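Local coordinates for fibrillarin-like rRNA/tRNA 2'-O-methyltransferase (Aeropyrum pernix, PDB 4DF3), which probably methylates ribose 2'-hydroxyls of rRNA and tRNA at sites chosen by a guide RNA, using S-adenosylmethionine as methyl donor, at residues Val2-Val7 and Tyr17-Glu22; Arg104-Glu109 and Leu144-Asp149; Glu159-Val164 and Ile201-Asp206. The protein carries 2 engineered substitutions. All blocks are in the same frame, centred on the assembly; numbering follows the deposited sequence.

Contact 1: Val2-Val7 and Tyr17-Glu22; sequences VEVVSV and YVVELE
Val4 CG1 wedges between Val19 and Leu21 on the closely packed face of the N-terminal beta hairpin, where strands 4-9 and 16-21 run antiparallel at one margin of a five-stranded sheet. It meets Val19 CG1 at 3.2 Å, tighter than normal carbon contact, and Leu21 CD2 at 3.8 Å, and Val2 CG1 reaches the same leucine methyl. Further along this face Val7 and Val19 lie side by side, and CG1 of Val7, anti to its own backbone N (chi1 176°), rests against Tyr17 CB. From strand 44-47, Phe45 touches Val2, Val4 and Leu21, and Tyr47 touches Val7.

The other side is more exposed and more polar. Ser6 and Glu20 form a hydrogen-bonded pair, Glu20 N donating to Ser6 O at 3.1 Å, while a water links Ser6 OG to Val18 O, to which it donates. Where the chain turns a corner, Val5 N bonds to Glu20 O at 2.9 Å, and Val5 CG2 comes as close as 3.1 Å to Glu20 CG. The hairpin is thus amphipathic: Val4, Val7, Val19 and Leu21 make an apolar face, while hydroxyl, carboxylate and water share the other with Val5, which covers part of the glutamate chain.

Contact 2: Arg104-Glu109 and Leu144-Asp149; sequences RIYGVE and LVEGVD. With SAM (S-adenosylmethionine), chain C.
Tyr106 OH is gripped from two directions: it donates to Glu146 OE2 at 2.7 Å and accepts a longer bond from Arg104 NH1 at 3.3 Å. The arginine nitrogen points at the hydroxyl almost within its guanidinium plane, whereas Glu146 OE2 sits at the ring's edge and is approached from above its own carboxylate plane, which stands 83° from the ring. Between Arg104 NH1 and Glu146 OE2 themselves, 4.0 Å apart, there is only a long salt bridge with no N-H aimed at the oxygen. The strong ionic partner of Glu146 is Arg80, so two arginines would probably favour the charged carboxylate.

Strand 104-109 belongs to the parallel part of the Rossmann-like methyltransferase sheet, and its Tyr106 ring reaches over to the loop that leads into strand 148-153. Val145 CG1 lies over one ring face, while its CG2 comes to 4.1 Å from Tyr106 CD1 at the rim, and Val148 CG1 approaches CD2 obliquely. A leucine in place of Tyr106 would probably leave Glu146 and Arg104 without their shared hydroxyl and open a gap beneath Val145.

At the other end of the strand, Glu109 binds the cofactor ribose with both oxygens, OE1 receiving SAM O3' at 2.7 Å and OE2 receiving SAM O2' at 2.6 Å. Its chain bends at chi2 (54°), bringing both oxygens to the ribose hydroxyls, and Ala111 N also bonds to OE2.

Contact 3: Glu159-Val164 and Ile201-Asp206; sequences EQAAIV and IKTLMD
This is a buried, apolar helix-helix contact on one flank of the Rossmann-like domain, between the N-terminal turns of helix 160-171 and the C-terminal end of helix 195-206. The two segments run nearly parallel, with an angle of 18° between their directions, and their axes approach to 8.5 Å. The small Ala161 at the centre is consistent with this spacing; Ala161 CA lies 5.8 Å from Leu204 CA.

The methyl of Ala161 enters between two neighbouring side chains of the opposite helix, touching Thr203 CG2 and, at 3.7 Å, Leu204 CD2. That same leucine methyl also meets Val164 CG1 at 3.9 Å, one helical turn further on, the two side chains crossing obliquely. On the sheet side of the pair, Met178 of strand 176-183 packs against both Val164 and Leu204, which binds the helices to the sheet.

A polar link joins the helices as well: Glu200 of helix 195-206 accepts a hydrogen bond from Ala161 N at the start of helix 160-171. Within helix 195-206, on its exposed side, Asp206 OD2 receives Lys202 NZ on its syn lone pair in a salt bridge. Thr203 divides its two branches: OG1, beside the backbone N (chi1 -62°), bonds back to Arg199 O in its own helix, while CG2, anti to that N, extends across the interface to lie 3.6 Å from Ala162 N.

Contacts 2 and 3 belong to the cofactor-binding domain, whereas contact 1 lies in the separate N-terminal sheet on the opposite side of the chain's centre. Its centre is about 33 Å from that of contact 2 and 40 Å from that of contact 3. Contacts 2 and 3 are nearer, with centres about 19 Å and nearest atoms about 8 Å apart, and they are joined in sequence: strand 148-153, entered through contact 2, is followed by helix 160-171 of contact 3. Contact 2 reaches S-adenosylmethionine through Glu109, while contact 3 does not touch it: the Val164 side chain is about 10 Å from the cofactor and about 7 Å from that of Val155, which binds it.

Contact 1: Val2-Val7 and Tyr17-Glu22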
loop_
_atom_site.group_PDB
_atom_site.type_symbol
_atom_site.label_atom_id
_atom_site.label_comp_id
_atom_site.label_asym_id
_atom_site.label_seq_id
_atom_site.Cartn_x
_atom_site.Cartn_y
_atom_site.Cartn_z
ATOM N N VAL A 2 5.173 -0.644 -23.265
ATOM C CA VAL A 2 6.025 0.552 -23.434
ATOM C C VAL A 2 7.515 0.104 -23.520
ATOM O O VAL A 2 7.905 -0.740 -22.738
ATOM C CB VAL A 2 5.802 1.562 -22.248
ATOM C CG1 VAL A 2 6.917 2.595 -22.209
ATOM C CG2 VAL A 2 4.387 2.229 -22.350
ATOM N N GLU A 3 8.319 0.634 -24.463
ATOM C CA GLU A 3 9.748 0.224 -24.601
ATOM C C GLU A 3 10.618 0.859 -23.541
ATOM O O GLU A 3 10.428 2.015 -23.156
ATOM C CB GLU A 3 10.344 0.593 -25.980
ATOM C CG GLU A 3 9.560 0.057 -27.171
ATOM C CD GLU A 3 9.697 -1.433 -27.331
ATOM O OE1 GLU A 3 10.572 -2.038 -26.649
ATOM O OE2 GLU A 3 8.921 -2.001 -28.141
ATOM N N VAL A 4 11.592 0.113 -23.047
ATOM C CA VAL A 4 12.429 0.672 -22.009
ATOM C C VAL A 4 13.881 0.428 -22.345
ATOM O O VAL A 4 14.222 -0.617 -22.929
ATOM C CB VAL A 4 12.141 0.023 -20.632
ATOM C CG1 VAL A 4 10.712 0.314 -20.165
ATOM C CG2 VAL A 4 12.410 -1.436 -20.662
ATOM N N VAL A 5 14.730 1.316 -21.863
ATOM C CA VAL A 5 16.178 1.161 -22.111
ATOM C C VAL A 5 16.866 0.240 -21.114
ATOM O O VAL A 5 17.869 -0.402 -21.436
ATOM C CB VAL A 5 16.910 2.530 -22.282
ATOM C CG1 VAL A 5 16.245 3.358 -23.405
ATOM C CG2 VAL A 5 16.999 3.307 -21.025
ATOM N N SER A 6 16.323 0.170 -19.898
ATOM C CA SER A 6 16.873 -0.703 -18.848
ATOM C C SER A 6 15.860 -0.879 -17.737
ATOM O O SER A 6 14.959 -0.037 -17.565
ATOM C CB SER A 6 18.113 -0.128 -18.200
ATOM O OG SER A 6 17.804 1.145 -17.648
ATOM N N VAL A 7 16.023 -1.974 -17.002
ATOM C CA VAL A 7 15.190 -2.279 -15.823
ATOM C C VAL A 7 16.230 -2.826 -14.847
ATOM O O VAL A 7 17.017 -3.704 -15.204
ATOM C CB VAL A 7 14.070 -3.332 -16.124
ATOM C CG1 VAL A 7 13.286 -3.685 -14.838
ATOM C CG2 VAL A 7 13.071 -2.825 -17.234
ATOM N N TYR A 17 11.534 -2.093 -9.099
ATOM C CA TYR A 17 12.465 -2.011 -10.241
ATOM C C TYR A 17 12.463 -0.629 -10.812
ATOM O O TYR A 17 11.404 0.004 -10.929
ATOM C CB TYR A 17 12.046 -3.018 -11.351
ATOM C CG TYR A 17 12.160 -4.459 -10.854
ATOM C CD1 TYR A 17 13.343 -5.203 -11.109
ATOM C CD2 TYR A 17 11.123 -5.054 -10.122
ATOM C CE1 TYR A 17 13.508 -6.501 -10.631
ATOM C CE2 TYR A 17 11.271 -6.385 -9.636
ATOM C CZ TYR A 17 12.491 -7.069 -9.907
ATOM O OH TYR A 17 12.657 -8.326 -9.465
ATOM N N VAL A 18 13.663 -0.113 -11.009
ATOM C CA VAL A 18 13.855 1.186 -11.570
ATOM C C VAL A 18 13.916 1.002 -13.076
ATOM O O VAL A 18 14.698 0.110 -13.614
ATOM C CB VAL A 18 15.147 1.868 -11.024
ATOM C CG1 VAL A 18 15.462 3.130 -11.846
ATOM C CG2 VAL A 18 14.960 2.227 -9.501
ATOM N N VAL A 19 13.054 1.750 -13.755
ATOM C CA VAL A 19 12.833 1.579 -15.202
ATOM C C VAL A 19 13.253 2.892 -15.883
ATOM O O VAL A 19 12.741 3.943 -15.545
ATOM C CB VAL A 19 11.339 1.221 -15.538
ATOM C CG1 VAL A 19 11.069 1.193 -17.083
ATOM C CG2 VAL A 19 10.923 -0.089 -14.885
ATOM N N GLU A 20 14.164 2.844 -16.867
ATOM C CA GLU A 20 14.466 4.051 -17.593
ATOM C C GLU A 20 13.782 4.007 -18.951
ATOM O O GLU A 20 13.973 3.047 -19.713
ATOM C CB GLU A 20 15.979 4.192 -17.793
ATOM C CG GLU A 20 16.354 5.361 -18.745
ATOM C CD GLU A 20 17.815 5.760 -18.617
ATOM O OE1 GLU A 20 18.526 5.203 -17.738
ATOM O OE2 GLU A 20 18.220 6.635 -19.389
ATOM N N LEU A 21 13.023 5.047 -19.281
ATOM C CA LEU A 21 12.337 5.084 -20.582
ATOM C C LEU A 21 13.223 5.709 -21.682
ATOM O O LEU A 21 14.355 6.122 -21.404
ATOM C CB LEU A 21 10.958 5.740 -20.488
ATOM C CG LEU A 21 10.019 5.351 -19.333
ATOM C CD1 LEU A 21 8.799 6.259 -19.295
ATOM C CD2 LEU A 21 9.511 3.892 -19.416
ATOM N N GLU A 22 12.730 5.694 -22.928
ATOM C CA GLU A 22 13.439 6.299 -24.089
ATOM C C GLU A 22 14.230 7.601 -23.813
ATOM O O GLU A 22 15.387 7.755 -24.253
ATOM C CB GLU A 22 12.430 6.556 -25.201
ATOM C CG GLU A 22 11.593 5.314 -25.637
ATOM C CD GLU A 22 10.969 5.555 -26.974
ATOM O OE1 GLU A 22 10.910 6.747 -27.347
ATOM O OE2 GLU A 22 10.562 4.590 -27.680
HETATM O O HOH W 1 17.010 1.067 -14.948
#

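Contact 2: Arg104-Glu109 and Leu144-Asp149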
loop_
_atom_site.group_PDB
_atom_site.type_symbol
_atom_site.label_atom_id
_atom_site.label_comp_id
_atom_site.label_asym_id
_atom_site.label_seq_id
_atom_site.Cartn_x
_atom_site.Cartn_y
_atom_site.Cartn_z
ATOM N N ARG A 104 0.074 -13.027 1.486
ATOM C CA ARG A 104 -1.350 -12.806 1.363
ATOM C C ARG A 104 -1.642 -11.339 1.639
ATOM O O ARG A 104 -1.087 -10.718 2.565
ATOM C CB ARG A 104 -2.132 -13.616 2.375
ATOM C CG ARG A 104 -2.043 -15.078 2.209
ATOM C CD ARG A 104 -3.201 -15.746 2.934
ATOM N NE ARG A 104 -3.221 -17.132 2.503
ATOM C CZ ARG A 104 -3.867 -18.115 3.118
ATOM N NH1 ARG A 104 -4.598 -17.869 4.203
ATOM N NH2 ARG A 104 -3.809 -19.340 2.606
ATOM N N ILE A 105 -2.571 -10.791 0.886
ATOM C CA ILE A 105 -3.194 -9.523 1.317
ATOM C C ILE A 105 -4.644 -9.770 1.671
ATOM O O ILE A 105 -5.454 -10.228 0.798
ATOM C CB ILE A 105 -3.245 -8.557 0.178
ATOM C CG1 ILE A 105 -1.865 -8.202 -0.238
ATOM C CG2 ILE A 105 -3.969 -7.243 0.603
ATOM C CD1 ILE A 105 -1.839 -7.583 -1.457
ATOM N N TYR A 106 -4.993 -9.476 2.917
ATOM C CA TYR A 106 -6.368 -9.582 3.328
ATOM C C TYR A 106 -6.945 -8.209 3.107
ATOM O O TYR A 106 -6.538 -7.221 3.789
ATOM C CB TYR A 106 -6.464 -9.965 4.797
ATOM C CG TYR A 106 -5.944 -11.343 5.085
ATOM C CD1 TYR A 106 -6.813 -12.479 4.991
ATOM C CD2 TYR A 106 -4.647 -11.511 5.586
ATOM C CE1 TYR A 106 -6.334 -13.765 5.331
ATOM C CE2 TYR A 106 -4.171 -12.785 5.888
ATOM C CZ TYR A 106 -5.036 -13.897 5.756
ATOM O OH TYR A 106 -4.592 -15.184 6.087
ATOM N N GLY A 107 -7.836 -8.113 2.120
ATOM C CA GLY A 107 -8.284 -6.787 1.684
ATOM C C GLY A 107 -9.670 -6.477 2.157
ATOM O O GLY A 107 -10.626 -7.001 1.624
ATOM N N VAL A 108 -9.771 -5.578 3.125
ATOM C CA VAL A 108 -11.067 -5.159 3.687
ATOM C C VAL A 108 -11.624 -3.963 2.935
ATOM O O VAL A 108 -10.977 -2.945 2.795
ATOM C CB VAL A 108 -10.911 -4.836 5.200
ATOM C CG1 VAL A 108 -12.274 -4.329 5.847
ATOM C CG2 VAL A 108 -10.294 -5.996 5.947
ATOM N N GLU A 109 -12.883 -4.055 2.531
ATOM C CA GLU A 109 -13.544 -3.035 1.725
ATOM C C GLU A 109 -15.016 -3.182 2.035
ATOM O O GLU A 109 -15.532 -4.347 2.003
ATOM C CB GLU A 109 -13.320 -3.326 0.218
ATOM C CG GLU A 109 -14.174 -2.495 -0.757
ATOM C CD GLU A 109 -14.026 -1.021 -0.522
ATOM O OE1 GLU A 109 -12.867 -0.458 -0.527
ATOM O OE2 GLU A 109 -15.080 -0.401 -0.236
ATOM N N LEU A 144 -11.435 -14.644 9.751
ATOM C CA LEU A 144 -10.978 -14.706 8.354
ATOM C C LEU A 144 -9.531 -14.185 8.185
ATOM O O LEU A 144 -8.922 -14.304 7.110
ATOM C CB LEU A 144 -11.953 -13.938 7.458
ATOM C CG LEU A 144 -13.409 -14.428 7.406
ATOM C CD1 LEU A 144 -14.200 -13.389 6.673
ATOM C CD2 LEU A 144 -13.494 -15.777 6.679
ATOM N N VAL A 145 -8.989 -13.622 9.249
ATOM C CA VAL A 145 -7.694 -12.933 9.174
ATOM C C VAL A 145 -6.775 -13.453 10.232
ATOM O O VAL A 145 -7.049 -13.305 11.433
ATOM C CB VAL A 145 -7.796 -11.398 9.339
ATOM C CG1 VAL A 145 -6.378 -10.744 9.283
ATOM C CG2 VAL A 145 -8.652 -10.800 8.241
ATOM N N GLU A 146 -5.671 -14.052 9.793
ATOM C CA GLU A 146 -4.615 -14.520 10.680
ATOM C C GLU A 146 -3.723 -13.358 11.128
ATOM O O GLU A 146 -3.966 -12.199 10.744
ATOM C CB GLU A 146 -3.732 -15.560 9.914
ATOM C CG GLU A 146 -2.878 -14.982 8.717
ATOM C CD GLU A 146 -2.157 -16.083 7.949
ATOM O OE1 GLU A 146 -1.672 -17.068 8.574
ATOM O OE2 GLU A 146 -2.112 -16.001 6.713
ATOM N N GLY A 147 -2.714 -13.656 11.946
ATOM C CA GLY A 147 -1.641 -12.724 12.290
ATOM C C GLY A 147 -1.027 -12.129 11.020
ATOM O O GLY A 147 -0.701 -12.845 10.039
ATOM N N VAL A 148 -0.813 -10.824 11.029
ATOM C CA VAL A 148 -0.209 -10.218 9.858
ATOM C C VAL A 148 1.127 -9.568 10.150
ATOM O O VAL A 148 1.342 -9.075 11.245
ATOM C CB VAL A 148 -1.166 -9.179 9.242
ATOM C CG1 VAL A 148 -2.411 -9.952 8.648
ATOM C CG2 VAL A 148 -1.600 -8.130 10.267
ATOM N N ASP A 149 1.971 -9.539 9.136
ATOM C CA ASP A 149 3.272 -8.891 9.235
ATOM C C ASP A 149 3.162 -7.384 9.151
ATOM O O ASP A 149 4.046 -6.657 9.663
ATOM C CB ASP A 149 4.147 -9.380 8.138
ATOM C CG ASP A 149 4.417 -10.879 8.271
ATOM O OD1 ASP A 149 5.134 -11.221 9.195
ATOM O OD2 ASP A 149 3.872 -11.665 7.503
HETATM N N SAM C . -6.055 1.967 -0.972
HETATM C CA SAM C . -6.645 2.160 -2.328
HETATM C C SAM C . -5.477 2.247 -3.314
HETATM O O SAM C . -4.381 2.736 -2.967
HETATM O OXT SAM C . -5.620 1.827 -4.457
HETATM C CB SAM C . -7.502 3.469 -2.435
HETATM C CG SAM C . -8.483 3.415 -1.277
HETATM S SD SAM C . -9.950 4.474 -1.423
HETATM C CE SAM C . -9.026 5.958 -0.949
HETATM C "C5'" SAM C . -10.797 4.133 0.165
HETATM C "C4'" SAM C . -11.689 2.889 0.130
HETATM O "O4'" SAM C . -12.053 2.435 1.433
HETATM C "C3'" SAM C . -13.016 3.018 -0.604
HETATM O "O3'" SAM C . -12.983 2.006 -1.615
HETATM C "C2'" SAM C . -14.124 2.887 0.453
HETATM O "O2'" SAM C . -15.256 2.201 -0.034
HETATM C "C1'" SAM C . -13.439 2.063 1.536
HETATM N N9 SAM C . -13.857 2.375 2.917
HETATM C C8 SAM C . -14.197 3.595 3.513
HETATM N N7 SAM C . -14.519 3.353 4.843
HETATM C C5 SAM C . -14.401 2.040 5.084
HETATM C C6 SAM C . -14.576 1.287 6.234
HETATM N N6 SAM C . -14.984 1.804 7.457
HETATM N N1 SAM C . -14.296 -0.057 6.031
HETATM C C2 SAM C . -13.897 -0.714 4.881
HETATM N N3 SAM C . -13.723 0.066 3.751
HETATM C C4 SAM C . -14.002 1.391 3.879
#

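Contact 3: Glu159-Val164 and Ile201-Asp206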
loop_
_atom_site.group_PDB
_atom_site.type_symbol
_atom_site.label_atom_id
_atom_site.label_comp_id
_atom_site.label_asym_id
_atom_site.label_seq_id
_atom_site.Cartn_x
_atom_site.Cartn_y
_atom_site.Cartn_z
ATOM N N GLU A 159 -10.722 9.918 11.798
ATOM C CA GLU A 159 -10.490 9.016 12.936
ATOM C C GLU A 159 -10.119 7.608 12.476
ATOM O O GLU A 159 -10.435 6.547 13.113
ATOM C CB GLU A 159 -11.669 9.057 13.930
ATOM C CG GLU A 159 -11.714 10.428 14.715
ATOM C CD GLU A 159 -12.846 10.498 15.733
ATOM O OE1 GLU A 159 -13.341 9.449 16.184
ATOM O OE2 GLU A 159 -13.249 11.622 16.108
ATOM N N GLN A 160 -9.285 7.622 11.445
ATOM C CA GLN A 160 -8.718 6.395 10.944
ATOM C C GLN A 160 -7.759 5.750 11.951
ATOM O O GLN A 160 -7.679 4.479 12.003
ATOM C CB GLN A 160 -8.056 6.670 9.590
ATOM C CG GLN A 160 -7.505 5.412 8.954
ATOM C CD GLN A 160 -7.024 5.658 7.562
ATOM O OE1 GLN A 160 -7.217 4.821 6.701
ATOM N NE2 GLN A 160 -6.447 6.847 7.311
ATOM N N ALA A 161 -7.063 6.571 12.776
ATOM C CA ALA A 161 -6.074 6.020 13.674
ATOM C C ALA A 161 -6.726 5.056 14.684
ATOM O O ALA A 161 -6.141 4.023 14.972
ATOM C CB ALA A 161 -5.246 7.085 14.360
ATOM N N ALA A 162 -7.910 5.400 15.200
ATOM C CA ALA A 162 -8.668 4.481 16.095
ATOM C C ALA A 162 -9.010 3.170 15.399
ATOM O O ALA A 162 -8.914 2.127 16.027
ATOM C CB ALA A 162 -9.975 5.173 16.619
ATOM N N ILE A 163 -9.363 3.239 14.116
ATOM C CA ILE A 163 -9.679 2.005 13.339
ATOM C C ILE A 163 -8.393 1.183 13.225
ATOM O O ILE A 163 -8.400 -0.074 13.401
ATOM C CB ILE A 163 -10.205 2.355 11.940
ATOM C CG1 ILE A 163 -11.522 3.126 12.082
ATOM C CG2 ILE A 163 -10.280 1.071 10.992
ATOM C CD1 ILE A 163 -12.040 3.640 10.767
ATOM N N VAL A 164 -7.296 1.886 12.876
ATOM C CA VAL A 164 -5.978 1.207 12.825
ATOM C C VAL A 164 -5.615 0.516 14.117
ATOM O O VAL A 164 -5.202 -0.684 14.081
ATOM C CB VAL A 164 -4.865 2.154 12.380
ATOM C CG1 VAL A 164 -3.442 1.553 12.589
ATOM C CG2 VAL A 164 -5.122 2.548 10.853
ATOM N N ILE A 201 -2.072 11.228 15.221
ATOM C CA ILE A 201 -0.753 10.666 15.565
ATOM C C ILE A 201 -0.751 10.234 17.023
ATOM O O ILE A 201 -0.126 9.239 17.376
ATOM C CB ILE A 201 0.382 11.707 15.336
ATOM C CG1 ILE A 201 0.396 12.188 13.874
ATOM C CG2 ILE A 201 1.782 11.208 15.884
ATOM C CD1 ILE A 201 1.062 11.241 12.894
ATOM N N LYS A 202 -1.417 11.014 17.892
ATOM C CA LYS A 202 -1.398 10.686 19.307
ATOM C C LYS A 202 -2.165 9.375 19.549
ATOM O O LYS A 202 -1.788 8.562 20.363
ATOM C CB LYS A 202 -2.016 11.829 20.136
ATOM C CG LYS A 202 -2.035 11.550 21.663
ATOM C CD LYS A 202 -2.244 12.925 22.420
ATOM C CE LYS A 202 -2.226 12.848 23.954
ATOM N NZ LYS A 202 -3.256 11.933 24.491
ATOM N N THR A 203 -3.236 9.191 18.794
ATOM C CA THR A 203 -4.048 7.952 18.878
ATOM C C THR A 203 -3.177 6.750 18.531
ATOM O O THR A 203 -3.224 5.721 19.200
ATOM C CB THR A 203 -5.292 8.108 17.974
ATOM O OG1 THR A 203 -6.074 9.205 18.463
ATOM C CG2 THR A 203 -6.166 6.868 17.967
ATOM N N LEU A 204 -2.314 6.895 17.508
ATOM C CA LEU A 204 -1.448 5.807 17.133
ATOM C C LEU A 204 -0.469 5.538 18.275
ATOM O O LEU A 204 -0.256 4.400 18.650
ATOM C CB LEU A 204 -0.675 6.125 15.812
ATOM C CG LEU A 204 -1.619 6.248 14.610
ATOM C CD1 LEU A 204 -0.830 6.700 13.335
ATOM C CD2 LEU A 204 -2.295 4.881 14.288
ATOM N N MET A 205 0.112 6.615 18.817
ATOM C CA MET A 205 1.161 6.502 19.835
ATOM C C MET A 205 0.567 5.951 21.113
ATOM O O MET A 205 1.142 5.038 21.704
ATOM C CB MET A 205 1.804 7.851 20.109
ATOM C CG MET A 205 2.328 8.497 18.846
ATOM S SD MET A 205 3.374 9.933 19.125
ATOM C CE MET A 205 2.338 11.197 19.886
ATOM N N ASP A 206 -0.591 6.478 21.498
ATOM C CA ASP A 206 -1.361 5.903 22.635
ATOM C C ASP A 206 -1.738 4.435 22.419
ATOM O O ASP A 206 -1.990 3.721 23.404
ATOM C CB ASP A 206 -2.652 6.708 22.995
ATOM C CG ASP A 206 -2.355 8.080 23.601
ATOM O OD1 ASP A 206 -1.190 8.357 23.979
ATOM O OD2 ASP A 206 -3.299 8.914 23.613
#